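Local coordinates for protein endo-1,4-beta-xylanase (PDB 3KST) that probably hydrolyses glycosidic bonds in xylan-type polysaccharides, as a calcium-binding family 43 glycoside hydrolase, at residues E48-F53 and W80-Y85; Q66-T71 and L95-E100; Y36-T41 and K59-E64. All blocks are in the same frame, centred on the assembly; numbering follows the deposited sequence. Where two conformers were deposited one is given.

Contact 1 of 3, residues E48-F53 and W80-Y85. With CA (calcium ion), chain C.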
ATOM      1  N   GLU A  48      15.436  12.154   0.493  1.00 13.17           N
ATOM      2  CA  GLU A  48      13.977  12.029   0.343  1.00 13.02           C
ATOM      3  C   GLU A  48      13.663  11.114  -0.857  1.00 11.91           C
ATOM      4  O   GLU A  48      14.396  11.097  -1.865  1.00 11.32           O
ATOM      5  CB  GLU A  48      13.323  13.418   0.129  1.00 12.74           C
ATOM      6  CG  GLU A  48      13.450  14.428   1.293  1.00 16.68           C
ATOM      7  CD  GLU A  48      12.437  14.253   2.421  1.00 20.36           C
ATOM      8  OE1 GLU A  48      11.333  13.726   2.198  1.00 24.07           O
ATOM      9  OE2 GLU A  48      12.730  14.695   3.556  1.00 24.66           O
ATOM     10  N   GLY A  49      12.583  10.347  -0.728  1.00 10.70           N
ATOM     11  CA  GLY A  49      12.122   9.440  -1.762  1.00 10.43           C
ATOM     12  C   GLY A  49      11.799   8.058  -1.233  1.00  9.56           C
ATOM     13  O   GLY A  49      11.158   7.939  -0.200  1.00  9.05           O
ATOM     14  N   PHE A  50      12.174   7.018  -1.983  1.00 10.18           N
ATOM     15  CA  PHE A  50      11.863   5.647  -1.582  1.00 10.15           C
ATOM     16  C   PHE A  50      13.040   4.730  -1.768  1.00 10.68           C
ATOM     17  O   PHE A  50      13.783   4.849  -2.763  1.00 12.28           O
ATOM     18  CB  PHE A  50      10.640   5.064  -2.322  1.00  9.50           C
ATOM     19  CG  PHE A  50       9.428   5.944  -2.253  1.00  8.21           C
ATOM     20  CD1 PHE A  50       8.753   6.136  -1.044  1.00  8.12           C
ATOM     21  CD2 PHE A  50       8.986   6.631  -3.378  1.00  9.49           C
ATOM     22  CE1 PHE A  50       7.669   6.975  -0.945  1.00  9.87           C
ATOM     23  CE2 PHE A  50       7.883   7.477  -3.291  1.00  7.88           C
ATOM     24  CZ  PHE A  50       7.213   7.633  -2.064  1.00  9.70           C
ATOM     25  N   ALA A  51      13.197   3.826  -0.806  1.00 10.69           N
ATOM     26  CA  ALA A  51      14.178   2.752  -0.905  1.00  9.99           C
ATOM     27  C   ALA A  51      13.516   1.558  -1.569  1.00 10.57           C
ATOM     28  O   ALA A  51      12.289   1.493  -1.711  1.00 10.86           O
ATOM     29  CB  ALA A  51      14.684   2.350   0.494  1.00  9.89           C
ATOM     30  N   CYS A  52      14.358   0.612  -1.968  1.00 11.25           N
ATOM     31  CA  CYS A  52      13.958  -0.695  -2.487  1.00 11.20           C
ATOM     32  C   CYS A  52      14.674  -1.742  -1.637  1.00 10.60           C
ATOM     33  O   CYS A  52      15.865  -1.631  -1.439  1.00 10.71           O
ATOM     34  CB  CYS A  52      14.363  -0.910  -3.941  1.00 11.52           C
ATOM     35  SG  CYS A  52      13.985  -2.582  -4.526  1.00 13.82           S
ATOM     36  N   PHE A  53      13.928  -2.705  -1.114  1.00 11.06           N
ATOM     37  CA  PHE A  53      14.510  -3.872  -0.415  1.00 11.31           C
ATOM     38  C   PHE A  53      14.122  -5.111  -1.201  1.00 12.01           C
ATOM     39  O   PHE A  53      13.004  -5.166  -1.720  1.00 13.15           O
ATOM     40  CB  PHE A  53      13.964  -3.999   1.009  1.00 11.09           C
ATOM     41  CG  PHE A  53      14.225  -2.804   1.866  1.00 10.97           C
ATOM     42  CD1 PHE A  53      13.346  -1.729   1.839  1.00  9.87           C
ATOM     43  CD2 PHE A  53      15.325  -2.755   2.717  1.00 10.34           C
ATOM     44  CE1 PHE A  53      13.568  -0.590   2.648  1.00 11.83           C
ATOM     45  CE2 PHE A  53      15.571  -1.646   3.528  1.00 11.30           C
ATOM     46  CZ  PHE A  53      14.679  -0.540   3.497  1.00 10.79           C
ATOM     47  N   TRP A  80       5.461   9.390   0.561  1.00  9.42           N
ATOM     48  CA  TRP A  80       4.709   8.342   1.270  1.00 10.18           C
ATOM     49  C   TRP A  80       4.042   7.282   0.379  1.00  9.70           C
ATOM     50  O   TRP A  80       3.667   7.537  -0.777  1.00 10.23           O
ATOM     51  CB  TRP A  80       3.544   8.943   2.080  1.00 10.00           C
ATOM     52  CG  TRP A  80       3.865  10.102   2.957  1.00 10.10           C
ATOM     53  CD1 TRP A  80       5.034  10.364   3.605  1.00 11.07           C
ATOM     54  CD2 TRP A  80       2.966  11.147   3.312  1.00 11.05           C
ATOM     55  NE1 TRP A  80       4.929  11.521   4.332  1.00 11.74           N
ATOM     56  CE2 TRP A  80       3.668  12.028   4.174  1.00 10.52           C
ATOM     57  CE3 TRP A  80       1.636  11.438   2.987  1.00 12.84           C
ATOM     58  CZ2 TRP A  80       3.075  13.196   4.705  1.00 10.06           C
ATOM     59  CZ3 TRP A  80       1.050  12.609   3.509  1.00 10.23           C
ATOM     60  CH2 TRP A  80       1.774  13.458   4.374  1.00 13.21           C
ATOM     61  N   ALA A  81       3.841   6.108   0.972  1.00  8.77           N
ATOM     62  CA  ALA A  81       2.951   5.071   0.430  1.00  8.88           C
ATOM     63  C   ALA A  81       3.185   4.669  -1.038  1.00  9.37           C
ATOM     64  O   ALA A  81       2.253   4.675  -1.856  1.00  9.64           O
ATOM     65  CB  ALA A  81       1.476   5.517   0.678  1.00  9.11           C
ATOM     66  N   PRO A  82       4.425   4.257  -1.366  1.00  9.29           N
ATOM     67  CA  PRO A  82       4.720   3.814  -2.717  1.00  9.34           C
ATOM     68  C   PRO A  82       4.141   2.423  -3.026  1.00  8.64           C
ATOM     69  O   PRO A  82       3.973   1.619  -2.112  1.00  8.07           O
ATOM     70  CB  PRO A  82       6.245   3.756  -2.714  1.00  9.79           C
ATOM     71  CG  PRO A  82       6.578   3.323  -1.313  1.00  9.19           C
ATOM     72  CD  PRO A  82       5.571   4.010  -0.456  1.00 10.61           C
ATOM     73  N   GLU A  83       3.736   2.206  -4.269  1.00  8.39           N
ATOM     74  CA  GLU A  83       3.389   0.865  -4.784  1.00  9.44           C
ATOM     75  C   GLU A  83       4.071   0.772  -6.139  1.00  8.82           C
ATOM     76  O   GLU A  83       4.130   1.769  -6.860  1.00  9.71           O
ATOM     77  CB  GLU A  83       1.886   0.621  -4.889  1.00  9.43           C
ATOM     78  CG  GLU A  83       1.139   0.799  -3.532  1.00  9.00           C
ATOM     79  CD  GLU A  83      -0.264   0.188  -3.428  1.00  8.85           C
ATOM     80  OE1 GLU A  83      -0.837  -0.402  -4.401  1.00  8.49           O
ATOM     81  OE2 GLU A  83      -0.822   0.263  -2.295  1.00  8.40           O
ATOM     82  N   VAL A  84       4.624  -0.396  -6.452  1.00  9.26           N
ATOM     83  CA  VAL A  84       5.336  -0.647  -7.714  1.00  9.63           C
ATOM     84  C   VAL A  84       4.707  -1.851  -8.421  1.00 10.18           C
ATOM     85  O   VAL A  84       4.453  -2.885  -7.780  1.00 10.77           O
ATOM     86  CB  VAL A  84       6.823  -0.915  -7.486  1.00  8.98           C
ATOM     87  CG1 VAL A  84       7.520  -1.369  -8.779  1.00  7.35           C
ATOM     88  CG2 VAL A  84       7.542   0.347  -6.927  1.00  8.96           C
ATOM     89  N   TYR A  85       4.529  -1.734  -9.739  1.00 10.59           N
ATOM     90  CA  TYR A  85       3.907  -2.749 -10.555  1.00 10.74           C
ATOM     91  C   TYR A  85       4.620  -2.875 -11.896  1.00 12.26           C
ATOM     92  O   TYR A  85       4.943  -1.865 -12.532  1.00 11.71           O
ATOM     93  CB  TYR A  85       2.437  -2.409 -10.871  1.00 10.77           C
ATOM     94  CG  TYR A  85       1.672  -1.729  -9.789  1.00  9.48           C
ATOM     95  CD1 TYR A  85       1.135  -2.445  -8.712  1.00  7.20           C
ATOM     96  CD2 TYR A  85       1.491  -0.344  -9.822  1.00  7.73           C
ATOM     97  CE1 TYR A  85       0.413  -1.795  -7.725  1.00  7.09           C
ATOM     98  CE2 TYR A  85       0.805   0.296  -8.857  1.00  8.29           C
ATOM     99  CZ  TYR A  85       0.272  -0.421  -7.789  1.00  5.65           C
ATOM    100  OH  TYR A  85      -0.415   0.244  -6.832  1.00 11.31           O
TER
HETATM  101 CA    CA C 400      -0.459   1.369  -0.277  1.00  9.11          CA
HETATM  102  O   HOH W   1      -0.096   3.495  -1.524  1.00  9.64           O
HETATM  103  O   HOH W   2       2.024   1.928  -0.064  1.00 11.40           O
HETATM  104  O   HOH W   3       0.492  -0.671   0.740  1.00 11.41           O
HETATM  105  O   HOH W   4      -2.314  -0.119   0.764  1.00  6.95           O
HETATM  106  O   HOH W   5      -2.734   2.489  -0.634  1.00  6.98           O
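Phe50 and Pro82 form a buried CH-pi contact between two beta sheets, in which the strand at 49-53 meets strand 80-85, the axis-side strand of the next sheet. Their axes approach to 8.5 Å and cross at -49°, and the strands meet through side chains. Pro82 CB lies over the centre of the Phe50 ring, 3.7 Å from its centroid, while Pro82 CG comes to 3.6 Å from Phe50 CD1. The backbone of Trp80 borders the same ring at its edge, Trp80 N lying 3.6 Å from Phe50 CE1. Phe50 reaches this position with CG anti to its carbonyl carbon (chi1 -52°). Cutting Phe50 back to an alanine removes the ring, and Pro82 would probably lose its apolar cover, leaving a gap between the sheets. One residue beyond the proline, Glu83 OE2 binds calcium at 2.3 Å, and Tyr85 OH donates to Glu83 OE1, an oxygen also hydrogen-bonded to Ser132 OG. Water molecules on the metal donate to Ala81 O and Pro82 O; His251 NE2 completes a shell of seven ligand atoms. Apolar packing on one side and a calcium site on the other fit an inner blade strand of the family 43 five-bladed beta-propeller.

Contact 2 of 3, residues Q66-T71 and L95-E100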
ATOM      1  N   GLN A  66      18.292   3.352  -3.682  1.00 14.63           N
ATOM      2  CA  GLN A  66      17.253   4.384  -3.617  1.00 13.71           C
ATOM      3  C   GLN A  66      16.412   4.310  -4.893  1.00 13.29           C
ATOM      4  O   GLN A  66      16.815   4.860  -5.920  1.00 14.13           O
ATOM      5  CB  GLN A  66      17.916   5.736  -3.499  1.00 14.34           C
ATOM      6  CG  GLN A  66      16.967   6.912  -3.306  1.00 13.77           C
ATOM      7  CD  GLN A  66      16.737   7.353  -1.857  1.00 13.14           C
ATOM      8  OE1 GLN A  66      17.446   6.955  -0.924  1.00 12.02           O
ATOM      9  NE2 GLN A  66      15.775   8.252  -1.684  1.00 10.61           N
ATOM     10  N   ALA A  67      15.263   3.633  -4.813  1.00 11.85           N
ATOM     11  CA  ALA A  67      14.304   3.478  -5.920  1.00 11.15           C
ATOM     12  C   ALA A  67      13.932   4.817  -6.559  1.00 11.00           C
ATOM     13  O   ALA A  67      13.899   4.929  -7.799  1.00 11.77           O
ATOM     14  CB  ALA A  67      13.015   2.760  -5.449  1.00 10.52           C
ATOM     15  N   LEU A  68      13.642   5.807  -5.711  1.00 10.69           N
ATOM     16  CA  LEU A  68      13.283   7.143  -6.177  0.50 10.11           C
ATOM     17  C   LEU A  68      13.955   8.216  -5.328  1.00 10.44           C
ATOM     18  O   LEU A  68      13.928   8.147  -4.095  1.00  9.89           O
ATOM     19  CB  LEU A  68      11.759   7.307  -6.218  0.50 10.56           C
ATOM     20  CG  LEU A  68      11.178   8.675  -6.583  0.50  9.99           C
ATOM     21  CD1 LEU A  68       9.896   8.473  -7.372  0.50 11.19           C
ATOM     22  CD2 LEU A  68      10.947   9.568  -5.368  0.50  9.84           C
ATOM     23  N   SER A  69      14.589   9.177  -6.006  1.00  9.99           N
ATOM     24  CA  SER A  69      15.241  10.326  -5.395  1.00 11.71           C
ATOM     25  C   SER A  69      14.318  11.537  -5.661  1.00 12.11           C
ATOM     26  O   SER A  69      13.716  11.686  -6.765  1.00 12.89           O
ATOM     27  CB  SER A  69      16.643  10.544  -5.975  1.00 11.83           C
ATOM     28  OG  SER A  69      17.481   9.399  -5.802  1.00 12.82           O
ATOM     29  N   ALA A  70      14.200  12.402  -4.666  1.00 11.92           N
ATOM     30  CA  ALA A  70      13.329  13.581  -4.722  1.00 12.01           C
ATOM     31  C   ALA A  70      13.597  14.476  -5.933  1.00 11.63           C
ATOM     32  O   ALA A  70      12.649  14.991  -6.527  1.00 12.40           O
ATOM     33  CB  ALA A  70      13.448  14.385  -3.476  1.00 11.63           C
ATOM     34  N   THR A  71      14.870  14.647  -6.304  1.00 11.43           N
ATOM     35  CA  THR A  71      15.253  15.455  -7.480  1.00 11.66           C
ATOM     36  C   THR A  71      14.647  14.981  -8.809  1.00 11.20           C
ATOM     37  O   THR A  71      14.412  15.793  -9.748  1.00 11.24           O
ATOM     38  CB  THR A  71      16.810  15.666  -7.623  1.00 11.28           C
ATOM     39  OG1 THR A  71      17.479  14.416  -7.862  1.00 12.62           O
ATOM     40  CG2 THR A  71      17.379  16.424  -6.407  1.00 12.53           C
ATOM     41  N   LEU A  95       5.906   3.177 -10.550  1.00 11.34           N
ATOM     42  CA  LEU A  95       5.868   3.516  -9.138  1.00 10.64           C
ATOM     43  C   LEU A  95       4.806   4.611  -8.935  1.00 11.06           C
ATOM     44  O   LEU A  95       4.951   5.714  -9.454  1.00 11.65           O
ATOM     45  CB  LEU A  95       7.237   4.037  -8.663  1.00 11.52           C
ATOM     46  CG  LEU A  95       7.354   4.770  -7.325  1.00 11.86           C
ATOM     47  CD1 LEU A  95       6.881   3.846  -6.242  1.00  9.75           C
ATOM     48  CD2 LEU A  95       8.781   5.329  -7.117  1.00 12.30           C
ATOM     49  N   PHE A  96       3.766   4.293  -8.165  1.00  9.66           N
ATOM     50  CA  PHE A  96       2.700   5.225  -7.820  1.00  8.96           C
ATOM     51  C   PHE A  96       2.941   5.635  -6.365  1.00  8.51           C
ATOM     52  O   PHE A  96       3.192   4.795  -5.518  1.00  8.70           O
ATOM     53  CB  PHE A  96       1.335   4.583  -8.005  1.00  9.63           C
ATOM     54  CG  PHE A  96       0.890   4.569  -9.426  1.00  8.74           C
ATOM     55  CD1 PHE A  96       1.383   3.621 -10.328  1.00 10.70           C
ATOM     56  CD2 PHE A  96       0.047   5.566  -9.900  1.00 10.93           C
ATOM     57  CE1 PHE A  96       0.966   3.665 -11.683  1.00 10.64           C
ATOM     58  CE2 PHE A  96      -0.355   5.593 -11.222  1.00 11.46           C
ATOM     59  CZ  PHE A  96       0.100   4.652 -12.106  1.00 11.71           C
ATOM     60  N   TYR A  97       2.842   6.922  -6.075  1.00  8.77           N
ATOM     61  CA  TYR A  97       3.225   7.414  -4.743  1.00  8.47           C
ATOM     62  C   TYR A  97       2.632   8.772  -4.424  1.00  9.20           C
ATOM     63  O   TYR A  97       1.993   9.376  -5.275  1.00  9.38           O
ATOM     64  CB  TYR A  97       4.749   7.491  -4.681  1.00  9.55           C
ATOM     65  CG  TYR A  97       5.393   8.437  -5.678  1.00  5.89           C
ATOM     66  CD1 TYR A  97       5.584   8.066  -7.027  1.00  7.29           C
ATOM     67  CD2 TYR A  97       5.826   9.700  -5.284  1.00  6.66           C
ATOM     68  CE1 TYR A  97       6.195   8.948  -7.971  1.00  6.14           C
ATOM     69  CE2 TYR A  97       6.465  10.603  -6.216  1.00  6.41           C
ATOM     70  CZ  TYR A  97       6.641  10.204  -7.557  1.00  8.46           C
ATOM     71  OH  TYR A  97       7.246  11.062  -8.459  1.00  8.20           O
ATOM     72  N   SER A  98       2.845   9.221  -3.183  1.00  8.76           N
ATOM     73  CA  SER A  98       2.448  10.526  -2.730  1.00  8.27           C
ATOM     74  C   SER A  98       3.692  11.349  -2.501  1.00  8.29           C
ATOM     75  O   SER A  98       4.714  10.830  -2.133  1.00  7.54           O
ATOM     76  CB  SER A  98       1.655  10.416  -1.444  1.00  7.84           C
ATOM     77  OG  SER A  98       0.538   9.570  -1.631  1.00  9.49           O
ATOM     78  N   ALA A  99       3.607  12.640  -2.765  1.00  7.76           N
ATOM     79  CA  ALA A  99       4.698  13.583  -2.528  1.00  6.91           C
ATOM     80  C   ALA A  99       4.045  14.941  -2.287  1.00  7.49           C
ATOM     81  O   ALA A  99       3.217  15.356  -3.082  1.00  7.40           O
ATOM     82  CB  ALA A  99       5.700  13.610  -3.726  1.00  7.86           C
ATOM     83  N   GLU A 100       4.373  15.606  -1.172  1.00  8.64           N
ATOM     84  CA  GLU A 100       3.723  16.867  -0.747  1.00  9.16           C
ATOM     85  C   GLU A 100       2.174  16.818  -0.773  1.00  8.91           C
ATOM     86  O   GLU A 100       1.515  17.790  -1.170  1.00 10.20           O
ATOM     87  CB  GLU A 100       4.222  18.079  -1.550  1.00  9.66           C
ATOM     88  CG  GLU A 100       5.718  18.250  -1.638  1.00 10.82           C
ATOM     89  CD  GLU A 100       6.184  19.656  -2.005  1.00 11.36           C
ATOM     90  OE1 GLU A 100       5.344  20.573  -2.191  1.00 12.46           O
ATOM     91  OE2 GLU A 100       7.416  19.849  -2.086  1.00 11.27           O
TER
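Leu68 reaches Leu95 and Tyr97 of the next propeller blade from a classic beta bulge, in which it and Ala67 sit opposite Phe50 of the adjacent strand. The strand bends sharply at Ala67, and beyond the bend Leu68 points its side chain at the other blade. Leu68 was modelled in two conformers, so the finer details hold for one of them. In that conformer CD1 lies over one face of the Tyr97 ring, displaced toward the rim, 4.0 Å from the centroid and 26° off the normal; its nearest ring atom is Tyr97 CZ at 3.7 Å. The Leu68 and Leu95 side chains meet at about a right angle, with Leu68 CB 3.7 Å from Leu95 CD2. A still shorter approach by CD1 is doubtful, given the alternate conformer. Tyr97 holds its CG between the backbone N and the carbonyl carbon (chi1 61°), which swings the ring across to Leu68, and its hydroxyl is hydrogen-bonded to Ser73 OG. Behind the bulge, Gln66 NE2 donates to Leu68 O at 3.0 Å, with a second bond to Gly47 O. The chemistry is thus divided: dispersion and CH-pi forces join the blades, while polar groups at the back of Leu68 and at the far end of Tyr97 are likely to steady the parts that carry those surfaces.

Contact 3 of 3, residues Y36-T41 and K59-E64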
ATOM      1  N   TYR A  36      11.170 -11.104  -4.174  1.00 15.60           N
ATOM      2  CA  TYR A  36      10.286 -10.141  -3.485  1.00 13.64           C
ATOM      3  C   TYR A  36      10.943  -8.784  -3.440  1.00 12.76           C
ATOM      4  O   TYR A  36      12.125  -8.704  -3.164  1.00 11.81           O
ATOM      5  CB  TYR A  36       9.970 -10.601  -2.067  1.00 14.00           C
ATOM      6  CG  TYR A  36       9.301 -11.956  -2.057  1.00 11.81           C
ATOM      7  CD1 TYR A  36       7.954 -12.102  -2.403  1.00 14.25           C
ATOM      8  CD2 TYR A  36      10.012 -13.109  -1.700  1.00 14.24           C
ATOM      9  CE1 TYR A  36       7.329 -13.347  -2.384  1.00 15.09           C
ATOM     10  CE2 TYR A  36       9.385 -14.378  -1.701  1.00 15.06           C
ATOM     11  CZ  TYR A  36       8.054 -14.482  -2.051  1.00 15.23           C
ATOM     12  OH  TYR A  36       7.439 -15.709  -2.025  1.00 18.42           O
ATOM     13  N   TYR A  37      10.174  -7.726  -3.704  1.00 11.94           N
ATOM     14  CA  TYR A  37      10.670  -6.344  -3.681  1.00 12.37           C
ATOM     15  C   TYR A  37       9.746  -5.513  -2.817  1.00 12.03           C
ATOM     16  O   TYR A  37       8.545  -5.451  -3.102  1.00 12.17           O
ATOM     17  CB  TYR A  37      10.740  -5.746  -5.085  1.00 12.31           C
ATOM     18  CG  TYR A  37      11.669  -6.479  -6.011  1.00 12.69           C
ATOM     19  CD1 TYR A  37      13.022  -6.150  -6.064  1.00 14.38           C
ATOM     20  CD2 TYR A  37      11.208  -7.503  -6.822  1.00 15.33           C
ATOM     21  CE1 TYR A  37      13.910  -6.818  -6.918  1.00 14.74           C
ATOM     22  CE2 TYR A  37      12.082  -8.185  -7.686  1.00 14.81           C
ATOM     23  CZ  TYR A  37      13.424  -7.843  -7.728  1.00 15.97           C
ATOM     24  OH  TYR A  37      14.290  -8.509  -8.579  1.00 18.93           O
ATOM     25  N   ALA A  38      10.290  -4.907  -1.760  1.00 12.60           N
ATOM     26  CA  ALA A  38       9.511  -4.103  -0.814  1.00 11.94           C
ATOM     27  C   ALA A  38       9.829  -2.645  -0.972  1.00 11.49           C
ATOM     28  O   ALA A  38      10.984  -2.284  -1.119  1.00 10.43           O
ATOM     29  CB  ALA A  38       9.800  -4.501   0.625  1.00 12.48           C
ATOM     30  N   TYR A  39       8.778  -1.825  -0.938  1.00 11.15           N
ATOM     31  CA  TYR A  39       8.880  -0.356  -0.992  1.00 11.39           C
ATOM     32  C   TYR A  39       7.937   0.198   0.049  1.00 10.36           C
ATOM     33  O   TYR A  39       6.810  -0.293   0.162  1.00 10.82           O
ATOM     34  CB  TYR A  39       8.446   0.171  -2.349  1.00 11.80           C
ATOM     35  CG  TYR A  39       9.049  -0.583  -3.509  1.00 11.86           C
ATOM     36  CD1 TYR A  39       8.446  -1.759  -3.976  1.00 13.09           C
ATOM     37  CD2 TYR A  39      10.230  -0.146  -4.118  1.00 12.50           C
ATOM     38  CE1 TYR A  39       9.004  -2.492  -5.020  1.00 14.50           C
ATOM     39  CE2 TYR A  39      10.787  -0.856  -5.167  1.00 12.60           C
ATOM     40  CZ  TYR A  39      10.155  -2.032  -5.625  1.00 13.95           C
ATOM     41  OH  TYR A  39      10.682  -2.742  -6.677  1.00 12.99           O
ATOM     42  N   GLY A  40       8.386   1.191   0.809  1.00 10.77           N
ATOM     43  CA  GLY A  40       7.531   1.857   1.801  1.00 10.76           C
ATOM     44  C   GLY A  40       7.926   3.301   2.084  1.00 10.90           C
ATOM     45  O   GLY A  40       8.846   3.851   1.461  1.00  9.44           O
ATOM     46  N   THR A  41       7.222   3.892   3.041  1.00 10.37           N
ATOM     47  CA  THR A  41       7.479   5.231   3.540  1.00 11.78           C
ATOM     48  C   THR A  41       8.670   5.200   4.474  1.00 11.76           C
ATOM     49  O   THR A  41       8.642   4.486   5.463  1.00 12.65           O
ATOM     50  CB  THR A  41       6.269   5.748   4.325  1.00 12.16           C
ATOM     51  OG1 THR A  41       5.174   5.809   3.430  1.00 14.47           O
ATOM     52  CG2 THR A  41       6.523   7.151   4.971  1.00 13.32           C
ATOM     53  N   LYS A  59      11.968 -13.233   5.142  1.00 14.44           N
ATOM     54  CA  LYS A  59      12.536 -13.031   6.476  1.00 14.47           C
ATOM     55  C   LYS A  59      13.754 -12.141   6.364  1.00 14.40           C
ATOM     56  O   LYS A  59      13.866 -11.162   7.103  1.00 14.02           O
ATOM     57  CB  LYS A  59      12.907 -14.371   7.146  1.00 14.79           C
ATOM     58  CG  LYS A  59      13.648 -14.247   8.495  1.00 15.28           C
ATOM     59  CD  LYS A  59      12.897 -13.512   9.619  1.00 14.95           C
ATOM     60  CE  LYS A  59      13.684 -13.616  10.918  1.00 15.64           C
ATOM     61  NZ  LYS A  59      13.090 -13.026  12.165  1.00 14.73           N
ATOM     62  N   ASN A  60      14.667 -12.501   5.457  1.00 14.06           N
ATOM     63  CA  ASN A  60      15.917 -11.773   5.268  1.00 14.82           C
ATOM     64  C   ASN A  60      15.835 -10.892   4.038  1.00 14.40           C
ATOM     65  O   ASN A  60      15.554 -11.380   2.923  1.00 14.35           O
ATOM     66  CB  ASN A  60      17.071 -12.742   5.132  1.00 14.49           C
ATOM     67  CG  ASN A  60      17.133 -13.711   6.294  1.00 15.58           C
ATOM     68  OD1 ASN A  60      17.484 -13.336   7.424  1.00 15.01           O
ATOM     69  ND2 ASN A  60      16.772 -14.951   6.033  1.00 13.39           N
ATOM     70  N   TRP A  61      16.031  -9.592   4.254  1.00 15.02           N
ATOM     71  CA  TRP A  61      15.938  -8.570   3.201  1.00 14.91           C
ATOM     72  C   TRP A  61      17.290  -7.913   2.976  1.00 15.38           C
ATOM     73  O   TRP A  61      18.081  -7.796   3.910  1.00 16.06           O
ATOM     74  CB  TRP A  61      14.894  -7.496   3.577  1.00 14.27           C
ATOM     75  CG  TRP A  61      13.514  -8.086   3.639  1.00 11.67           C
ATOM     76  CD1 TRP A  61      13.002  -8.815   4.652  1.00  9.41           C
ATOM     77  CD2 TRP A  61      12.507  -8.049   2.625  1.00  9.40           C
ATOM     78  NE1 TRP A  61      11.732  -9.245   4.354  1.00  7.82           N
ATOM     79  CE2 TRP A  61      11.401  -8.785   3.106  1.00  8.80           C
ATOM     80  CE3 TRP A  61      12.437  -7.487   1.343  1.00  6.29           C
ATOM     81  CZ2 TRP A  61      10.226  -8.982   2.331  1.00  7.33           C
ATOM     82  CZ3 TRP A  61      11.262  -7.665   0.580  1.00  7.41           C
ATOM     83  CH2 TRP A  61      10.180  -8.401   1.086  1.00  9.31           C
ATOM     84  N   LYS A  62      17.567  -7.504   1.744  1.00 15.52           N
ATOM     85  CA  LYS A  62      18.788  -6.744   1.451  1.00 16.18           C
ATOM     86  C   LYS A  62      18.361  -5.440   0.759  1.00 15.87           C
ATOM     87  O   LYS A  62      17.389  -5.440  -0.016  1.00 16.61           O
ATOM     88  CB  LYS A  62      19.805  -7.532   0.613  1.00 17.14           C
ATOM     89  CG  LYS A  62      19.914  -7.230  -0.884  1.00 19.25           C
ATOM     90  CD  LYS A  62      20.956  -8.111  -1.575  1.00 19.37           C
ATOM     91  CE  LYS A  62      21.538  -7.407  -2.789  1.00 20.52           C
ATOM     92  NZ  LYS A  62      22.449  -8.280  -3.595  1.00 25.39           N
ATOM     93  N   ARG A  63      19.101  -4.364   1.022  1.00 15.52           N
ATOM     94  CA  ARG A  63      18.855  -3.083   0.347  1.00 15.16           C
ATOM     95  C   ARG A  63      19.336  -3.133  -1.086  1.00 15.65           C
ATOM     96  O   ARG A  63      20.425  -3.650  -1.374  1.00 15.61           O
ATOM     97  CB  ARG A  63      19.545  -1.932   1.042  1.00 15.24           C
ATOM     98  CG  ARG A  63      18.858  -1.507   2.289  1.00 13.87           C
ATOM     99  CD  ARG A  63      19.613  -0.356   2.898  1.00 11.11           C
ATOM    100  NE  ARG A  63      18.905   0.201   4.035  1.00 12.18           N
ATOM    101  CZ  ARG A  63      17.847   1.017   3.956  1.00  9.71           C
ATOM    102  NH1 ARG A  63      17.309   1.358   2.768  1.00 11.19           N
ATOM    103  NH2 ARG A  63      17.318   1.486   5.073  1.00 13.37           N
ATOM    104  N   GLU A  64      18.500  -2.630  -1.983  1.00 15.77           N
ATOM    105  CA  GLU A  64      18.863  -2.530  -3.391  1.00 16.41           C
ATOM    106  C   GLU A  64      19.302  -1.125  -3.786  1.00 16.67           C
ATOM    107  O   GLU A  64      19.969  -0.965  -4.817  1.00 17.48           O
ATOM    108  CB  GLU A  64      17.713  -3.013  -4.269  1.00 16.59           C
ATOM    109  CG  GLU A  64      17.441  -4.502  -4.147  1.00 17.22           C
ATOM    110  CD  GLU A  64      18.533  -5.394  -4.695  1.00 18.99           C
ATOM    111  OE1 GLU A  64      19.401  -4.939  -5.467  1.00 20.31           O
ATOM    112  OE2 GLU A  64      18.520  -6.582  -4.338  1.00 17.98           O
TER
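Trp61 meets Ala38 across an intervening strand, an instructive case of second neighbours in a twisted sheet touching through one large side chain. The segments 36-41 and 60-64 each pair with strand 49-55; their axes come to 8.8 Å and cross at -67°, and Trp61 and Ala38 meet on one side of the middle strand. Along the second segment, Asn60 only leads into the strand, its ND2 bonded to Asp57 OD2. Trp61 follows and does most of the work. Its CG stands anti to the carbonyl carbon (chi1 -65°), which sends the six-membered part of the indole toward strand 36-41. There CZ3 lies 3.5 Å from Ala38 CB and 3.7 Å from Ala38 N, while CH2 touches Tyr36 CB at 3.9 Å. Both side-chain carbons approach the indole obliquely; the backbone atom Tyr37 C, by contrast, lies near the ring plane, 4.3 Å from Trp61 CZ3. The pyrrole end is held separately, NE1 being bonded to Leu58 O. Tyr36 offers only its first carbon to the tryptophan, for its ring leads away to a hydroxyl bonded to Lys258 N. At the end of the segment Glu64 directs its side chain back toward the first strand, but the approach is loose: Glu64 CG stays 5.1 Å from Tyr37 CE1. Contact here is therefore almost wholly apolar. The small Ala38 admits the indole close to the backbone, and the bond from NE1 satisfies the ring's polar atom and probably limits its turning, keeping the six-membered ring against strand 36-41.

Together the three contacts trace how one blade is built and joined to the next. Contact 3 lies within the first sheet, spanning strands 35-41 and 60-69 on either side of 49-55; contacts 1 and 2 bridge from it to the sheet of 80-87, 92-99 and 102-108. Centres of contacts 1 and 2 are about 6 Å apart, of 1 and 3 about 10 Å, and of 2 and 3 about 16 Å. Contact 3 closes before contact 2 opens, whereas contact 1 interleaves with both. Backbone bonds within each sheet, Phe50 with Leu68 and Glu83 with Phe96, set contacts 1 and 2 side by side, and Phe50 packs on Tyr97, making one interface outward from the calcium site.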